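Long-range contacts in uncharacterized protein (Desulfovibrio piger, PDB 4LG3), which is of unknown function but carries a DUF4875 domain, a family grouped in the CamS-like clan: residues Gly23-Tyr27 against Lys71-Val75; Lys53-Ala57 against Glu175-Trp181; Ala94-Pro100 against Trp111-Gln117. All blocks are in the same frame, centred on the assembly; numbering follows the deposited sequence.

Contact 1: Gly23-Tyr27 against Lys71-Val75; sequences GRLRY and KRAAV
R26 and V75 mark the start of a parallel strand pair, strand 26-36 beside strand 75-81, with CA atoms 4.5 Å apart. The register follows from two backbone bonds that straddle R26: V75 N donates to L25 O at 3.2 Å, and Y27 N donates to V75 O at 2.8 Å. L25 O is a forked acceptor, because A74 N also reaches it (2.9 Å) and lies in the carbonyl plane. One carbonyl thus ties down both the last loop residue and the first strand residue.

Beyond the backbone, Y27 carries the aromatic part of the contact, its ring presenting one face to K71. K71 chi1 (-50°), with CG beside the backbone N, places CG over the middle of that ring, 3.6 Å from the centroid and 14° off the normal: a CH-pi contact. The bend at chi2 then carries CD and CE on toward CZ and OH. Y27 OH itself bonds to E15. Alongside, Y27 CB meets A73 CB at 3.9 Å.

On the other flank, R24 runs extended across A74 and V75 of the opposite segment. CG touches A74 CB at 3.7 Å, and A74 CB also sits over one face of the guanidinium; NE approaches V75 CG2 at 3.6 Å. The charged end is anchored by G104 O and D101.

The arrangement is that of a beta-alpha-beta crossover, here with short strand 42-44 included in the connection: helix 53-71 ends, R72 takes positive phi, and the chain enters a strand parallel to its earlier neighbour.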
loop_
_atom_site.group_PDB
_atom_site.type_symbol
_atom_site.label_atom_id
_atom_site.label_comp_id
_atom_site.label_asym_id
_atom_site.label_seq_id
_atom_site.Cartn_x
_atom_site.Cartn_y
_atom_site.Cartn_z
ATOM N N GLY A 23 15.511 22.972 4.411
ATOM C CA GLY A 23 14.345 23.608 5.024
ATOM C C GLY A 23 13.003 23.020 4.621
ATOM O O GLY A 23 11.974 23.686 4.736
ATOM N N ARG A 24 12.993 21.786 4.125
ATOM C CA ARG A 24 11.767 21.161 3.651
ATOM C C ARG A 24 11.824 19.671 3.944
ATOM O O ARG A 24 12.275 18.876 3.114
ATOM C CB ARG A 24 11.580 21.458 2.155
ATOM C CG ARG A 24 10.216 21.095 1.639
ATOM C CD ARG A 24 9.827 21.903 0.436
ATOM N NE ARG A 24 8.438 21.602 0.100
ATOM C CZ ARG A 24 7.401 22.333 0.489
ATOM N NH1 ARG A 24 7.590 23.458 1.169
ATOM N NH2 ARG A 24 6.168 21.956 0.190
ATOM N N LEU A 25 11.391 19.318 5.148
ATOM C CA LEU A 25 11.356 17.955 5.644
ATOM C C LEU A 25 10.251 17.151 4.962
ATOM O O LEU A 25 9.082 17.549 4.977
ATOM C CB LEU A 25 11.164 17.930 7.185
ATOM C CG LEU A 25 10.909 16.538 7.851
ATOM C CD1 LEU A 25 12.185 15.766 8.034
ATOM C CD2 LEU A 25 10.241 16.700 9.203
ATOM N N ARG A 26 10.637 16.010 4.390
ATOM C CA ARG A 26 9.739 15.036 3.796
ATOM C C ARG A 26 9.599 13.837 4.757
ATOM O O ARG A 26 10.584 13.412 5.360
ATOM C CB ARG A 26 10.253 14.599 2.431
ATOM C CG ARG A 26 9.330 13.640 1.715
ATOM C CD ARG A 26 9.829 13.333 0.324
ATOM N NE ARG A 26 8.946 12.369 -0.325
ATOM C CZ ARG A 26 8.826 12.211 -1.634
ATOM N NH1 ARG A 26 9.565 12.929 -2.468
ATOM N NH2 ARG A 26 7.963 11.331 -2.122
ATOM N N TYR A 27 8.381 13.317 4.927
ATOM C CA TYR A 27 8.196 12.160 5.788
ATOM C C TYR A 27 7.518 11.096 4.981
ATOM O O TYR A 27 6.426 11.316 4.459
ATOM C CB TYR A 27 7.432 12.528 7.045
ATOM C CG TYR A 27 7.688 11.594 8.207
ATOM C CD1 TYR A 27 8.885 11.642 8.920
ATOM C CD2 TYR A 27 6.711 10.713 8.644
ATOM C CE1 TYR A 27 9.113 10.799 10.009
ATOM C CE2 TYR A 27 6.925 9.875 9.732
ATOM C CZ TYR A 27 8.123 9.930 10.424
ATOM O OH TYR A 27 8.308 9.118 11.523
ATOM N N LYS A 71 4.409 15.065 12.657
ATOM C CA LYS A 71 5.859 15.166 12.473
ATOM C C LYS A 71 6.307 16.574 12.048
ATOM O O LYS A 71 7.520 16.801 11.903
ATOM C CB LYS A 71 6.399 14.116 11.460
ATOM C CG LYS A 71 5.956 12.683 11.716
ATOM C CD LYS A 71 6.416 12.057 13.005
ATOM C CE LYS A 71 5.660 10.789 13.287
ATOM N NZ LYS A 71 6.220 10.067 14.455
ATOM N N ARG A 72 5.351 17.511 11.852
ATOM C CA ARG A 72 5.644 18.875 11.413
ATOM C C ARG A 72 6.445 18.809 10.108
ATOM O O ARG A 72 7.489 19.451 9.965
ATOM C CB ARG A 72 6.377 19.685 12.514
ATOM C CG ARG A 72 5.529 19.955 13.759
ATOM C CD ARG A 72 6.348 20.673 14.822
ATOM N NE ARG A 72 5.703 21.901 15.299
ATOM C CZ ARG A 72 5.954 23.121 14.825
ATOM N NH1 ARG A 72 6.834 23.293 13.844
ATOM N NH2 ARG A 72 5.325 24.177 15.328
ATOM N N ALA A 73 5.978 17.965 9.184
ATOM C CA ALA A 73 6.631 17.788 7.898
ATOM C C ALA A 73 6.037 18.740 6.853
ATOM O O ALA A 73 4.838 19.000 6.862
ATOM C CB ALA A 73 6.514 16.336 7.448
ATOM N N ALA A 74 6.872 19.234 5.938
ATOM C CA ALA A 74 6.412 20.091 4.843
ATOM C C ALA A 74 5.780 19.219 3.729
ATOM O O ALA A 74 4.892 19.664 2.994
ATOM C CB ALA A 74 7.586 20.900 4.286
ATOM N N VAL A 75 6.256 17.977 3.614
ATOM C CA VAL A 75 5.827 17.010 2.601
ATOM C C VAL A 75 5.657 15.659 3.262
ATOM O O VAL A 75 6.522 15.246 4.043
ATOM C CB VAL A 75 6.846 16.902 1.404
ATOM C CG1 VAL A 75 6.275 16.077 0.244
ATOM C CG2 VAL A 75 7.287 18.263 0.927
#

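Contact 2: Lys53-Ala57 against Glu175-Trp181; sequences KRQLA and EPFPQEW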
loop_
_atom_site.group_PDB
_atom_site.type_symbol
_atom_site.label_atom_id
_atom_site.label_comp_id
_atom_site.label_asym_id
_atom_site.label_seq_id
_atom_site.Cartn_x
_atom_site.Cartn_y
_atom_site.Cartn_z
ATOM N N LYS A 53 -12.590 1.923 -3.452
ATOM C CA LYS A 53 -11.503 2.769 -3.927
ATOM C C LYS A 53 -11.506 4.069 -3.114
ATOM O O LYS A 53 -10.442 4.565 -2.719
ATOM C CB LYS A 53 -11.706 3.070 -5.429
ATOM C CG LYS A 53 -10.556 3.829 -6.054
ATOM C CD LYS A 53 -10.818 4.195 -7.488
ATOM C CE LYS A 53 -9.673 5.018 -8.027
ATOM N NZ LYS A 53 -9.852 5.338 -9.463
ATOM N N ARG A 54 -12.720 4.601 -2.863
ATOM C CA ARG A 54 -12.943 5.823 -2.110
ATOM C C ARG A 54 -12.435 5.657 -0.669
ATOM O O ARG A 54 -11.777 6.554 -0.154
ATOM C CB ARG A 54 -14.431 6.205 -2.166
ATOM C CG ARG A 54 -14.781 7.562 -1.569
ATOM C CD ARG A 54 -14.339 8.729 -2.423
ATOM N NE ARG A 54 -14.765 10.027 -1.896
ATOM C CZ ARG A 54 -14.084 10.741 -1.002
ATOM N NH1 ARG A 54 -12.944 10.272 -0.490
ATOM N NH2 ARG A 54 -14.541 11.923 -0.603
ATOM N N GLN A 55 -12.670 4.500 -0.051
ATOM C CA GLN A 55 -12.214 4.214 1.308
ATOM C C GLN A 55 -10.689 4.073 1.367
ATOM O O GLN A 55 -10.079 4.548 2.319
ATOM C CB GLN A 55 -12.893 2.958 1.826
ATOM C CG GLN A 55 -14.325 3.223 2.272
ATOM C CD GLN A 55 -15.091 1.965 2.563
ATOM O OE1 GLN A 55 -14.762 0.879 2.087
ATOM N NE2 GLN A 55 -16.149 2.084 3.345
ATOM N N LEU A 56 -10.076 3.459 0.336
ATOM C CA LEU A 56 -8.629 3.307 0.238
ATOM C C LEU A 56 -7.964 4.680 0.112
ATOM O O LEU A 56 -6.976 4.947 0.789
ATOM C CB LEU A 56 -8.231 2.384 -0.947
ATOM C CG LEU A 56 -8.701 0.898 -0.875
ATOM C CD1 LEU A 56 -8.388 0.183 -2.164
ATOM C CD2 LEU A 56 -8.075 0.166 0.304
ATOM N N ALA A 57 -8.530 5.561 -0.729
ATOM C CA ALA A 57 -8.074 6.943 -0.925
ATOM C C ALA A 57 -8.221 7.755 0.374
ATOM O O ALA A 57 -7.266 8.399 0.792
ATOM C CB ALA A 57 -8.856 7.601 -2.053
ATOM N N GLU A 175 -5.045 2.687 -9.770
ATOM C CA GLU A 175 -5.550 3.659 -10.741
ATOM C C GLU A 175 -5.360 5.038 -10.158
ATOM O O GLU A 175 -5.406 5.137 -8.928
ATOM C CB GLU A 175 -7.070 3.477 -10.999
ATOM C CG GLU A 175 -7.570 2.126 -11.447
ATOM C CD GLU A 175 -9.078 2.117 -11.607
ATOM O OE1 GLU A 175 -9.750 2.961 -10.970
ATOM O OE2 GLU A 175 -9.584 1.304 -12.414
ATOM N N PRO A 176 -5.324 6.139 -10.951
ATOM C CA PRO A 176 -5.340 7.468 -10.310
ATOM C C PRO A 176 -6.675 7.679 -9.577
ATOM O O PRO A 176 -7.625 6.930 -9.806
ATOM C CB PRO A 176 -5.173 8.444 -11.484
ATOM C CG PRO A 176 -4.769 7.606 -12.654
ATOM C CD PRO A 176 -5.317 6.249 -12.428
ATOM N N PHE A 177 -6.743 8.638 -8.665
ATOM C CA PHE A 177 -8.010 8.960 -7.995
ATOM C C PHE A 177 -8.162 10.476 -8.059
ATOM O O PHE A 177 -7.141 11.182 -8.159
ATOM C CB PHE A 177 -8.177 8.360 -6.588
ATOM C CG PHE A 177 -7.414 8.964 -5.430
ATOM C CD1 PHE A 177 -7.801 10.191 -4.881
ATOM C CD2 PHE A 177 -6.410 8.244 -4.793
ATOM C CE1 PHE A 177 -7.140 10.721 -3.781
ATOM C CE2 PHE A 177 -5.737 8.777 -3.693
ATOM C CZ PHE A 177 -6.114 10.012 -3.190
ATOM N N PRO A 178 -9.408 10.995 -8.126
ATOM C CA PRO A 178 -9.577 12.435 -8.353
ATOM C C PRO A 178 -9.102 13.322 -7.206
ATOM O O PRO A 178 -9.245 12.996 -6.028
ATOM C CB PRO A 178 -11.084 12.593 -8.582
ATOM C CG PRO A 178 -11.569 11.241 -8.911
ATOM C CD PRO A 178 -10.713 10.315 -8.108
ATOM N N GLN A 179 -8.536 14.465 -7.599
ATOM C CA GLN A 179 -8.021 15.536 -6.758
ATOM C C GLN A 179 -9.115 16.073 -5.801
ATOM O O GLN A 179 -8.794 16.434 -4.676
ATOM C CB GLN A 179 -7.501 16.654 -7.686
ATOM C CG GLN A 179 -6.843 17.840 -6.987
ATOM C CD GLN A 179 -5.391 17.619 -6.644
ATOM O OE1 GLN A 179 -4.666 16.844 -7.286
ATOM N NE2 GLN A 179 -4.920 18.369 -5.656
ATOM N N GLU A 180 -10.394 16.107 -6.252
ATOM C CA GLU A 180 -11.559 16.600 -5.501
ATOM C C GLU A 180 -11.863 15.735 -4.252
ATOM O O GLU A 180 -12.491 16.225 -3.311
ATOM C CB GLU A 180 -12.815 16.747 -6.402
ATOM C CG GLU A 180 -13.035 15.640 -7.431
ATOM C CD GLU A 180 -12.540 15.880 -8.856
ATOM O OE1 GLU A 180 -11.327 16.134 -9.052
ATOM O OE2 GLU A 180 -13.366 15.749 -9.790
ATOM N N TRP A 181 -11.388 14.478 -4.227
ATOM C CA TRP A 181 -11.552 13.562 -3.087
ATOM C C TRP A 181 -10.749 14.002 -1.848
ATOM O O TRP A 181 -11.043 13.546 -0.745
ATOM C CB TRP A 181 -11.111 12.141 -3.479
ATOM C CG TRP A 181 -12.057 11.394 -4.364
ATOM C CD1 TRP A 181 -13.155 11.890 -5.019
ATOM C CD2 TRP A 181 -11.975 10.006 -4.709
ATOM N NE1 TRP A 181 -13.778 10.887 -5.726
ATOM C CE2 TRP A 181 -13.069 9.720 -5.559
ATOM C CE3 TRP A 181 -11.090 8.969 -4.368
ATOM C CZ2 TRP A 181 -13.295 8.442 -6.079
ATOM C CZ3 TRP A 181 -11.326 7.702 -4.865
ATOM C CH2 TRP A 181 -12.424 7.445 -5.700
#
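K53, in the first turn of helix 53-71, reaches across W181 to the strand end at E175-P176. From CB, which is directed toward 175-181, the chain is fully extended, with CG anti to the backbone N (chi1 -174°). CG passes the far rim of the indole, 4.1 Å from W181 CH2, and CD comes within 3.8 Å of E175 OE1. CE lies 3.9 Å from F177 CB. At the tip, NZ is gripped twice: by E175 OE1 at 2.8 Å in a salt bridge that uses the anti lone pair of the carboxylate, and by P176 O at 2.8 Å, nearly in line with the carbonyl bond.

One residue on, R54 bends at chi2 and lies along a face of W181. Its CD stands 3.5 Å from the centroid of the six-membered ring, while the guanidinium stacks over the five-membered ring with planes 13° apart, giving CH-pi and cation-pi contacts on the same face. P178 CD covers the opposite face, so the indole is clamped.

A57 CB fills the corner between the two aromatics: it sits over the middle of the F177 ring, 3.6 Å from the centroid and 6° off the normal, and at the edge of W181.

The helix start thus packs against the C-terminal segment, whose strand 175-176 pairs antiparallel with strand 113-118 (E175 with A118), and F177 just after it bonds L116 through the backbone.

Contact 3: Ala94-Pro100 against Trp111-Gln117; sequences ATATYAP and WTWNTLQ. With SO4 (sulfate ion), chain D.
Y98 and W113 face each other as a non-hydrogen-bonded pair in a beta hairpin, the antiparallel strands 92-98 and 113-118 joined by a long loop, and together they hold a sulfate ion, probably from the crystallisation liquor. Y98 OH donates to sulfate O2 at 2.7 Å, and W113 NE1 donates to sulfate O3 at 2.9 Å along a nearly straight line, both oxygens lying in the plane of their ring. The two donors are set beside each other by an offset stack: the phenol and the six-membered indole ring have centroids 4.3 Å apart and planes at 14°. P100 CD covers the other face of Y98, and A64 of helix 53-71 packs against both aromatics.

The next shell is the backbone ladder. T97 N donates to N114 O at 2.9 Å, and N114 N donates back to T97 O; A99 N bonds to T112 O. T97 CG2 touches the edge of the W111 ring, 3.6 Å from CH2.

Between T97-N114 and T95-Q117 the register slips by one residue, a beta bulge in which T115 adopts positive phi (58°). At the bulge T95 OG1, placed between the backbone N and the carbonyl carbon (chi1 65°), donates to T115 O at 2.8 Å from above the carbonyl plane and accepts from Q117 NE2 at 3.0 Å, within the amide plane of the glutamine.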
loop_
_atom_site.group_PDB
_atom_site.type_symbol
_atom_site.label_atom_id
_atom_site.label_comp_id
_atom_site.label_asym_id
_atom_site.label_seq_id
_atom_site.Cartn_x
_atom_site.Cartn_y
_atom_site.Cartn_z
ATOM N N ALA A 94 -2.958 1.916 -2.432
ATOM C CA ALA A 94 -3.204 3.350 -2.544
ATOM C C ALA A 94 -1.970 4.135 -2.200
ATOM O O ALA A 94 -1.155 3.673 -1.395
ATOM C CB ALA A 94 -4.352 3.768 -1.593
ATOM N N THR A 95 -1.867 5.360 -2.750
ATOM C CA THR A 95 -0.783 6.319 -2.501
ATOM C C THR A 95 -1.316 7.741 -2.490
ATOM O O THR A 95 -2.292 8.039 -3.182
ATOM C CB THR A 95 0.367 6.245 -3.564
ATOM O OG1 THR A 95 -0.121 6.638 -4.849
ATOM C CG2 THR A 95 1.051 4.915 -3.642
ATOM N N ALA A 96 -0.595 8.640 -1.790
ATOM C CA ALA A 96 -0.883 10.071 -1.729
ATOM C C ALA A 96 0.307 10.831 -1.175
ATOM O O ALA A 96 0.915 10.410 -0.185
ATOM C CB ALA A 96 -2.127 10.343 -0.870
ATOM N N THR A 97 0.635 11.956 -1.819
ATOM C CA THR A 97 1.661 12.879 -1.369
ATOM C C THR A 97 0.945 14.219 -1.061
ATOM O O THR A 97 0.167 14.722 -1.860
ATOM C CB THR A 97 2.825 12.960 -2.360
ATOM O OG1 THR A 97 3.434 11.650 -2.483
ATOM C CG2 THR A 97 3.875 13.976 -1.921
ATOM N N TYR A 98 1.206 14.747 0.118
ATOM C CA TYR A 98 0.628 15.954 0.682
ATOM C C TYR A 98 1.693 16.979 1.057
ATOM O O TYR A 98 2.615 16.661 1.817
ATOM C CB TYR A 98 -0.171 15.560 1.931
ATOM C CG TYR A 98 -0.893 16.685 2.653
ATOM C CD1 TYR A 98 -1.542 17.700 1.944
ATOM C CD2 TYR A 98 -1.016 16.677 4.042
ATOM C CE1 TYR A 98 -2.267 18.692 2.601
ATOM C CE2 TYR A 98 -1.739 17.667 4.712
ATOM C CZ TYR A 98 -2.347 18.683 3.986
ATOM O OH TYR A 98 -3.068 19.663 4.617
ATOM N N ALA A 99 1.559 18.200 0.519
ATOM C CA ALA A 99 2.403 19.371 0.783
ATOM C C ALA A 99 1.475 20.496 1.281
ATOM O O ALA A 99 0.969 21.262 0.459
ATOM C CB ALA A 99 3.162 19.774 -0.468
ATOM N N PRO A 100 1.177 20.552 2.613
ATOM C CA PRO A 100 0.201 21.542 3.125
ATOM C C PRO A 100 0.372 22.990 2.633
ATOM O O PRO A 100 -0.631 23.669 2.446
ATOM C CB PRO A 100 0.378 21.480 4.657
ATOM C CG PRO A 100 0.969 20.176 4.936
ATOM C CD PRO A 100 1.653 19.661 3.692
ATOM N N TRP A 111 1.396 22.653 -6.022
ATOM C CA TRP A 111 0.394 21.641 -5.701
ATOM C C TRP A 111 0.444 21.306 -4.244
ATOM O O TRP A 111 1.497 21.423 -3.616
ATOM C CB TRP A 111 0.527 20.364 -6.556
ATOM C CG TRP A 111 1.863 19.679 -6.538
ATOM C CD1 TRP A 111 2.811 19.718 -7.519
ATOM C CD2 TRP A 111 2.330 18.724 -5.566
ATOM N NE1 TRP A 111 3.860 18.882 -7.202
ATOM C CE2 TRP A 111 3.580 18.237 -6.024
ATOM C CE3 TRP A 111 1.800 18.208 -4.369
ATOM C CZ2 TRP A 111 4.324 17.291 -5.309
ATOM C CZ3 TRP A 111 2.547 17.290 -3.644
ATOM C CH2 TRP A 111 3.791 16.842 -4.111
ATOM N N THR A 112 -0.701 20.838 -3.718
ATOM C CA THR A 112 -0.900 20.427 -2.332
ATOM C C THR A 112 -0.994 18.906 -2.289
ATOM O O THR A 112 -0.468 18.280 -1.376
ATOM C CB THR A 112 -2.143 21.138 -1.768
ATOM O OG1 THR A 112 -2.005 22.545 -2.032
ATOM C CG2 THR A 112 -2.345 20.898 -0.263
ATOM N N TRP A 113 -1.664 18.317 -3.281
ATOM C CA TRP A 113 -1.838 16.868 -3.386
ATOM C C TRP A 113 -1.319 16.363 -4.735
ATOM O O TRP A 113 -1.533 16.998 -5.768
ATOM C CB TRP A 113 -3.310 16.466 -3.171
ATOM C CG TRP A 113 -3.787 16.688 -1.760
ATOM C CD1 TRP A 113 -4.406 17.800 -1.268
ATOM C CD2 TRP A 113 -3.688 15.765 -0.663
ATOM N NE1 TRP A 113 -4.697 17.630 0.070
ATOM C CE2 TRP A 113 -4.285 16.382 0.460
ATOM C CE3 TRP A 113 -3.152 14.473 -0.521
ATOM C CZ2 TRP A 113 -4.342 15.761 1.712
ATOM C CZ3 TRP A 113 -3.216 13.852 0.718
ATOM C CH2 TRP A 113 -3.795 14.496 1.820
ATOM N N ASN A 114 -0.619 15.231 -4.713
ATOM C CA ASN A 114 -0.073 14.598 -5.914
ATOM C C ASN A 114 0.095 13.109 -5.694
ATOM O O ASN A 114 0.018 12.651 -4.548
ATOM C CB ASN A 114 1.273 15.212 -6.282
ATOM C CG ASN A 114 1.585 15.200 -7.763
ATOM O OD1 ASN A 114 1.006 14.451 -8.561
ATOM N ND2 ASN A 114 2.518 16.042 -8.164
ATOM N N THR A 115 0.313 12.355 -6.782
ATOM C CA THR A 115 0.582 10.912 -6.795
ATOM C C THR A 115 -0.585 10.213 -6.126
ATOM O O THR A 115 -0.418 9.382 -5.215
ATOM C CB THR A 115 1.968 10.599 -6.147
ATOM O OG1 THR A 115 2.921 11.580 -6.556
ATOM C CG2 THR A 115 2.492 9.211 -6.517
ATOM N N LEU A 116 -1.791 10.591 -6.571
ATOM C CA LEU A 116 -3.029 10.075 -6.017
ATOM C C LEU A 116 -3.391 8.802 -6.723
ATOM O O LEU A 116 -3.674 8.834 -7.907
ATOM C CB LEU A 116 -4.135 11.129 -6.138
ATOM C CG LEU A 116 -3.843 12.494 -5.497
ATOM C CD1 LEU A 116 -4.988 13.493 -5.773
ATOM C CD2 LEU A 116 -3.511 12.359 -3.996
ATOM N N GLN A 117 -3.268 7.670 -6.033
ATOM C CA GLN A 117 -3.584 6.365 -6.606
ATOM C C GLN A 117 -4.358 5.529 -5.646
ATOM O O GLN A 117 -4.180 5.662 -4.447
ATOM C CB GLN A 117 -2.332 5.572 -7.040
ATOM C CG GLN A 117 -1.467 6.241 -8.077
ATOM C CD GLN A 117 -0.260 5.391 -8.352
ATOM O OE1 GLN A 117 -0.149 4.760 -9.406
ATOM N NE2 GLN A 117 0.682 5.352 -7.403
HETATM S S SO4 D . -5.928 20.953 2.279
HETATM O O1 SO4 D . -6.931 21.032 3.350
HETATM O O2 SO4 D . -4.596 21.034 2.884
HETATM O O3 SO4 D . -6.116 19.697 1.524
HETATM O O4 SO4 D . -6.100 22.082 1.363
#

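All three contacts reach the same mixed sheet and are partly buried, but contact 1 lies farther out, about 21 Å from the chain centre to its own centre against about 14 Å for contacts 2 and 3. Contact 1 has a single parallel bridge and contact 3 an antiparallel ladder with a bulge, whereas contact 2 has no bridge and depends on side chains: a twice-bonded lysine and a stacked arginine. Contact 3 joins the others. V75 CG1 packs on T97 CG2 toward contact 1, and F177 CD2 packs on Q117 N toward contact 2. Helix 53-71 supplies its start to contact 2 and its end to contact 1; the centres of contacts 1 and 2 are about 23 Å apart.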